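Local atomic coordinates of putative exported protein (Bacteroides fragilis NCTC 9343, PDB entry 3IEE), a protein that is of unknown function, an all-helical and probably exported or lipid-anchored protein whose C-terminal part resembles the DUF3829 family. Residues 176-181 and 205-210; 241-246 and 259-264. One frame throughout, in Å; residues are numbered along the deposited sequence. Where two conformers were deposited one is given.

In the fold
Both contacts join antiparallel helices in the C-terminal, DUF3829-like part of this all-helical chain, and they follow one another in sequence: interaction 1 pairs helix 169-189 with helix 197-215, interaction 2 pairs helix 224-247 with helix 255-268. Their centres lie about 14 Å apart, and they meet where Leu207 CD2 packs on Ile241 CG1 at 3.7 Å. Each is partly buried, with apolar residues on the inner side and a glutamine reaching across nearer the surface. Gln210 of interaction 1 accepts a hydrogen bond from a threonine, whereas Gln243 of interaction 2 meets an alanine methyl and a selenomethionine chain. The two glutamines are covered about equally; the larger total of interaction 1, 313 against 230 Å², comes from their neighbours, notably Met178 and Thr181.

Interaction 1 of 2, residues 176-181 and 205-210; sequences RKMSST and AELTKQ. With EDO (1,2-ethanediol), chain B; EDO (1,2-ethanediol), chain H.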
loop_
_atom_site.group_PDB
_atom_site.type_symbol
_atom_site.label_atom_id
_atom_site.label_comp_id
_atom_site.label_asym_id
_atom_site.label_seq_id
_atom_site.Cartn_x
_atom_site.Cartn_y
_atom_site.Cartn_z
ATOM N N ARG A 176 14.357 -2.452 3.749
ATOM C CA ARG A 176 13.503 -1.884 2.718
ATOM C C ARG A 176 12.459 -2.893 2.261
ATOM O O ARG A 176 11.324 -2.557 2.118
ATOM C CB ARG A 176 14.340 -1.366 1.542
ATOM C CG ARG A 176 15.337 -0.283 1.933
ATOM C CD ARG A 176 16.318 0.062 0.798
ATOM N NE ARG A 176 15.642 0.682 -0.382
ATOM C CZ ARG A 176 15.447 1.992 -0.579
ATOM N NH1 ARG A 176 15.816 2.876 0.310
ATOM N NH2 ARG A 176 14.868 2.437 -1.694
ATOM N N LYS A 177 12.844 -4.152 2.147
ATOM C CA LYS A 177 11.940 -5.200 1.674
ATOM C C LYS A 177 10.841 -5.439 2.701
ATOM O O LYS A 177 9.638 -5.437 2.394
ATOM C CB LYS A 177 12.688 -6.494 1.396
ATOM C CG LYS A 177 11.792 -7.588 0.858
ATOM C CD LYS A 177 11.238 -7.246 -0.491
ATOM C CE LYS A 177 10.550 -8.457 -1.154
ATOM N NZ LYS A 177 11.589 -9.351 -1.754
HETATM N N MSE A 178 11.234 -5.645 3.956
HETATM C CA MSE A 178 10.242 -5.907 4.996
HETATM C C MSE A 178 9.331 -4.725 5.292
HETATM O O MSE A 178 8.144 -4.884 5.600
HETATM C CB MSE A 178 10.955 -6.356 6.237
HETATM C CG MSE A 178 11.517 -7.753 6.013
HETATM SE SE MSE A 178 12.187 -8.592 7.685
HETATM C CE MSE A 178 13.873 -7.893 7.614
ATOM N N SER A 179 9.863 -3.527 5.181
ATOM C CA SER A 179 9.017 -2.337 5.371
ATOM C C SER A 179 7.915 -2.296 4.287
ATOM O O SER A 179 6.749 -1.967 4.559
ATOM C CB SER A 179 9.884 -1.091 5.332
ATOM O OG SER A 179 10.753 -1.051 6.454
ATOM N N SER A 180 8.273 -2.634 3.054
ATOM C CA SER A 180 7.262 -2.721 1.963
ATOM C C SER A 180 6.208 -3.804 2.246
ATOM O O SER A 180 5.016 -3.605 2.038
ATOM C CB SER A 180 7.919 -2.996 0.605
ATOM O OG SER A 180 8.734 -1.883 0.230
ATOM N N THR A 181 6.645 -4.950 2.749
ATOM C CA THR A 181 5.740 -6.031 3.029
ATOM C C THR A 181 4.792 -5.630 4.151
ATOM O O THR A 181 3.573 -5.929 4.073
ATOM C CB THR A 181 6.474 -7.371 3.372
ATOM O OG1 THR A 181 7.513 -7.650 2.406
ATOM C CG2 THR A 181 5.495 -8.548 3.354
ATOM N N ALA A 205 3.055 -14.709 5.842
ATOM C CA ALA A 205 3.986 -15.805 5.588
ATOM C C ALA A 205 5.190 -15.316 4.779
ATOM O O ALA A 205 6.314 -15.750 5.015
ATOM C CB ALA A 205 3.239 -16.982 4.849
ATOM N N GLU A 206 4.990 -14.383 3.845
ATOM C CA GLU A 206 6.126 -13.779 3.106
ATOM C C GLU A 206 7.006 -13.002 4.059
ATOM O O GLU A 206 8.251 -13.098 4.006
ATOM C CB GLU A 206 5.661 -12.826 2.021
ATOM C CG GLU A 206 4.985 -13.497 0.850
ATOM C CD GLU A 206 4.424 -12.492 -0.158
ATOM O OE1 GLU A 206 4.781 -11.269 -0.111
ATOM O OE2 GLU A 206 3.593 -12.954 -0.991
ATOM N N LEU A 207 6.364 -12.200 4.902
ATOM C CA LEU A 207 7.102 -11.408 5.886
ATOM C C LEU A 207 7.934 -12.322 6.786
ATOM O O LEU A 207 9.093 -12.031 7.118
ATOM C CB LEU A 207 6.159 -10.511 6.661
ATOM C CG LEU A 207 6.844 -9.518 7.631
ATOM C CD1 LEU A 207 7.931 -8.649 6.993
ATOM C CD2 LEU A 207 5.762 -8.671 8.300
ATOM N N THR A 208 7.320 -13.418 7.209
ATOM C CA THR A 208 8.030 -14.396 8.046
ATOM C C THR A 208 9.278 -14.982 7.339
ATOM O O THR A 208 10.336 -15.063 7.938
ATOM C CB THR A 208 7.079 -15.478 8.507
ATOM O OG1 THR A 208 6.034 -14.900 9.317
ATOM C CG2 THR A 208 7.832 -16.559 9.309
ATOM N N LYS A 209 9.135 -15.372 6.057
ATOM C CA LYS A 209 10.270 -15.817 5.268
ATOM C C LYS A 209 11.349 -14.746 5.175
ATOM O O LYS A 209 12.547 -15.060 5.292
ATOM C CB LYS A 209 9.843 -16.219 3.854
ATOM C CG LYS A 209 9.062 -17.495 3.806
ATOM C CD LYS A 209 8.464 -17.726 2.376
ATOM C CE LYS A 209 6.970 -18.250 2.401
ATOM N NZ LYS A 209 5.949 -17.412 1.577
ATOM N N GLN A 210 10.948 -13.477 4.963
ATOM C CA GLN A 210 11.919 -12.383 4.926
ATOM C C GLN A 210 12.651 -12.266 6.272
ATOM O O GLN A 210 13.879 -12.056 6.355
ATOM C CB GLN A 210 11.212 -11.059 4.531
ATOM C CG GLN A 210 10.715 -11.122 3.083
ATOM C CD GLN A 210 9.658 -10.147 2.734
ATOM O OE1 GLN A 210 9.337 -9.224 3.486
ATOM N NE2 GLN A 210 9.049 -10.387 1.574
HETATM C C1 EDO B . 11.941 -0.047 -1.761
HETATM O O1 EDO B . 12.395 0.944 -0.851
HETATM C C2 EDO B . 12.383 0.267 -3.192
HETATM O O2 EDO B . 13.802 0.394 -3.392
HETATM C C1 EDO H . 3.874 -0.536 -0.299
HETATM O O1 EDO H . 3.655 -1.961 -0.187
HETATM C C2 EDO H . 5.304 -0.123 0.065
HETATM O O2 EDO H . 6.250 -0.519 -0.966
#
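An antiparallel helix pair within a helical bundle brings Thr181 and Gln210 together, the segment axes running 9.9 Å apart at 164°. The two side chains come from opposite directions and are joined by a hydrogen bond of 2.6 Å from Thr181 OG1 to Gln210 OE1. With a C=O...donor angle of 112° and the donor in the carbonyl plane, the hydroxyl uses a lone pair of the amide oxygen. Thr181 has OG1 beside its own backbone N (chi1 -48°), which leaves CG2 to lie 3.9 Å from Leu207 CB. Gln210 is extended beyond CG, long enough to span the gap, and its amide is flanked by Lys177, whose chain crosses it at about a right angle with CE 3.7 Å from Gln210 NE2. On the other flank Met178, a selenomethionine, slides past in the opposite sense: its CG sits 3.6 Å from Gln210 CB and 3.8 Å from Leu207 CD1, an apolar patch beside the polar link. Away from the partner helix, Arg176 NH2 donates a nearly straight bond to O2 of an ethanediol, chain B, at 2.9 Å, in the guanidinium plane, while Arg176 NE forms a salt bridge with Glu159. Towards the bundle interior, helix 224-247 closes the apolar side, Leu234 touching Met178 and Phe240 and Ile241 touching Leu207.

Interaction 2 of 2, residues 241-246 and 259-264; sequences IKQVKK and DMLTSA
Gln243 turns CG beside its backbone N (chi1 -73°) and then runs extended (chi2 -167°), which carries its amide across to Ala264 and Met260; Met260, a selenomethionine, in the conformer described, one of two, sends CG anti to its own N (chi1 -176°) to meet it. The setting is an antiparallel helical hairpin, helix 224-247 followed by helix 255-268, with the two segment axes 10.2 Å apart. Gln243 OE1 stands 3.3 Å from Ala264 CB and, in that conformer, 3.8 Å from Met260 CG, so the amide oxygen rests against aliphatic carbon. The Met260 chain crosses the Gln243 side chain at a slant, its CG 3.9 Å from Gln243 NE2. On the inner side the contact is purely apolar. One methyl of Leu261, CD2, touches two successive residues, 3.7 Å from Gln243 CB and 3.7 Å from Val244 CG2, and the Val244 and Leu261 side chains cross at about a right angle. This seam continues into the bundle, because Val244 also packs on Ile200 and Val204 of helix 197-215 and Leu261 on Leu186 of helix 169-189. On helix 255-268 itself, the Asp259 carbonyl accepts side-chain bonds as well as the helical one: Ser263 OG approaches Asp259 O at 2.7 Å, tilted from the carbonyl plane, and Thr262 OG1 lies above that plane, 3.1 Å from Asp259 O.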
loop_
_atom_site.group_PDB
_atom_site.type_symbol
_atom_site.label_atom_id
_atom_site.label_comp_id
_atom_site.label_asym_id
_atom_site.label_seq_id
_atom_site.Cartn_x
_atom_site.Cartn_y
_atom_site.Cartn_z
ATOM N N ILE A 241 4.391 -9.203 13.230
ATOM C CA ILE A 241 3.864 -10.471 12.733
ATOM C C ILE A 241 2.908 -11.087 13.745
ATOM O O ILE A 241 1.803 -11.542 13.400
ATOM C CB ILE A 241 4.994 -11.454 12.399
ATOM C CG1 ILE A 241 5.830 -10.991 11.184
ATOM C CG2 ILE A 241 4.455 -12.938 12.222
ATOM C CD1 ILE A 241 7.120 -11.767 11.081
ATOM N N LYS A 242 3.315 -11.096 15.001
ATOM C CA LYS A 242 2.504 -11.692 16.066
ATOM C C LYS A 242 1.177 -10.902 16.265
ATOM O O LYS A 242 0.114 -11.505 16.492
ATOM C CB LYS A 242 3.313 -11.825 17.354
ATOM C CG LYS A 242 4.386 -12.912 17.221
ATOM C CD LYS A 242 5.185 -13.295 18.511
ATOM C CE LYS A 242 6.216 -12.262 18.926
ATOM N NZ LYS A 242 7.265 -12.792 19.888
ATOM N N GLN A 243 1.248 -9.586 16.187
ATOM C CA GLN A 243 0.045 -8.743 16.304
ATOM C C GLN A 243 -0.913 -9.012 15.129
ATOM O O GLN A 243 -2.120 -9.075 15.320
ATOM C CB GLN A 243 0.427 -7.269 16.333
ATOM C CG GLN A 243 1.073 -6.780 17.632
ATOM C CD GLN A 243 1.132 -5.227 17.675
ATOM O OE1 GLN A 243 0.963 -4.533 16.647
ATOM N NE2 GLN A 243 1.326 -4.689 18.861
ATOM N N VAL A 244 -0.384 -9.165 13.916
ATOM C CA VAL A 244 -1.252 -9.375 12.755
ATOM C C VAL A 244 -1.936 -10.721 12.940
ATOM O O VAL A 244 -3.132 -10.827 12.706
ATOM C CB VAL A 244 -0.528 -9.339 11.405
ATOM C CG1 VAL A 244 -1.514 -9.762 10.229
ATOM C CG2 VAL A 244 0.114 -7.960 11.154
ATOM N N LYS A 245 -1.184 -11.728 13.375
ATOM C CA LYS A 245 -1.802 -13.036 13.652
ATOM C C LYS A 245 -2.930 -12.994 14.683
ATOM O O LYS A 245 -3.976 -13.620 14.497
ATOM C CB LYS A 245 -0.725 -14.027 14.055
ATOM C CG LYS A 245 0.083 -14.458 12.877
ATOM C CD LYS A 245 1.084 -15.466 13.330
ATOM C CE LYS A 245 1.959 -15.898 12.216
ATOM N NZ LYS A 245 3.184 -16.440 12.842
ATOM N N LYS A 246 -2.749 -12.227 15.748
ATOM C CA LYS A 246 -3.782 -12.053 16.780
ATOM C C LYS A 246 -5.028 -11.329 16.236
ATOM O O LYS A 246 -6.175 -11.754 16.471
ATOM C CB LYS A 246 -3.188 -11.321 17.959
ATOM C CG LYS A 246 -2.215 -12.154 18.738
ATOM C CD LYS A 246 -2.818 -13.309 19.565
ATOM C CE LYS A 246 -1.710 -13.943 20.435
ATOM N NZ LYS A 246 -2.197 -15.033 21.312
ATOM N N ASP A 259 -4.822 0.952 13.729
ATOM C CA ASP A 259 -3.938 1.933 14.305
ATOM C C ASP A 259 -2.871 1.229 15.184
ATOM O O ASP A 259 -1.737 1.676 15.257
ATOM C CB ASP A 259 -4.760 2.912 15.120
ATOM C CG ASP A 259 -5.669 3.787 14.241
ATOM O OD1 ASP A 259 -5.495 3.850 12.975
ATOM O OD2 ASP A 259 -6.567 4.396 14.852
HETATM N N MSE A 260 -3.226 0.123 15.839
HETATM C CA MSE A 260 -2.225 -0.629 16.595
HETATM C C MSE A 260 -1.138 -1.127 15.634
HETATM O O MSE A 260 0.072 -0.995 15.897
HETATM C CB MSE A 260 -2.833 -1.833 17.305
HETATM C CG MSE A 260 -1.861 -2.569 18.162
HETATM SE SE MSE A 260 -2.781 -4.104 18.987
HETATM C CE MSE A 260 -3.250 -5.111 17.365
ATOM N N LEU A 261 -1.586 -1.710 14.524
ATOM C CA LEU A 261 -0.642 -2.275 13.551
ATOM C C LEU A 261 0.212 -1.169 12.895
ATOM O O LEU A 261 1.427 -1.361 12.718
ATOM C CB LEU A 261 -1.378 -3.079 12.490
ATOM C CG LEU A 261 -2.040 -4.376 12.983
ATOM C CD1 LEU A 261 -2.856 -5.051 11.879
ATOM C CD2 LEU A 261 -1.025 -5.371 13.554
ATOM N N THR A 262 -0.426 -0.051 12.511
ATOM C CA THR A 262 0.294 0.999 11.771
ATOM C C THR A 262 1.282 1.567 12.752
ATOM O O THR A 262 2.424 1.827 12.428
ATOM C CB THR A 262 -0.625 2.105 11.237
ATOM O OG1 THR A 262 -1.275 2.739 12.329
ATOM C CG2 THR A 262 -1.653 1.584 10.254
ATOM N N SER A 263 0.872 1.703 14.013
ATOM C CA SER A 263 1.804 2.172 15.037
ATOM C C SER A 263 2.996 1.237 15.268
ATOM O O SER A 263 4.121 1.711 15.496
ATOM C CB SER A 263 1.061 2.455 16.346
ATOM O OG SER A 263 0.095 3.486 16.104
ATOM N N ALA A 264 2.754 -0.067 15.177
ATOM C CA ALA A 264 3.812 -1.074 15.321
ATOM C C ALA A 264 4.808 -0.919 14.150
ATOM O O ALA A 264 6.040 -0.909 14.332
ATOM C CB ALA A 264 3.217 -2.469 15.389
#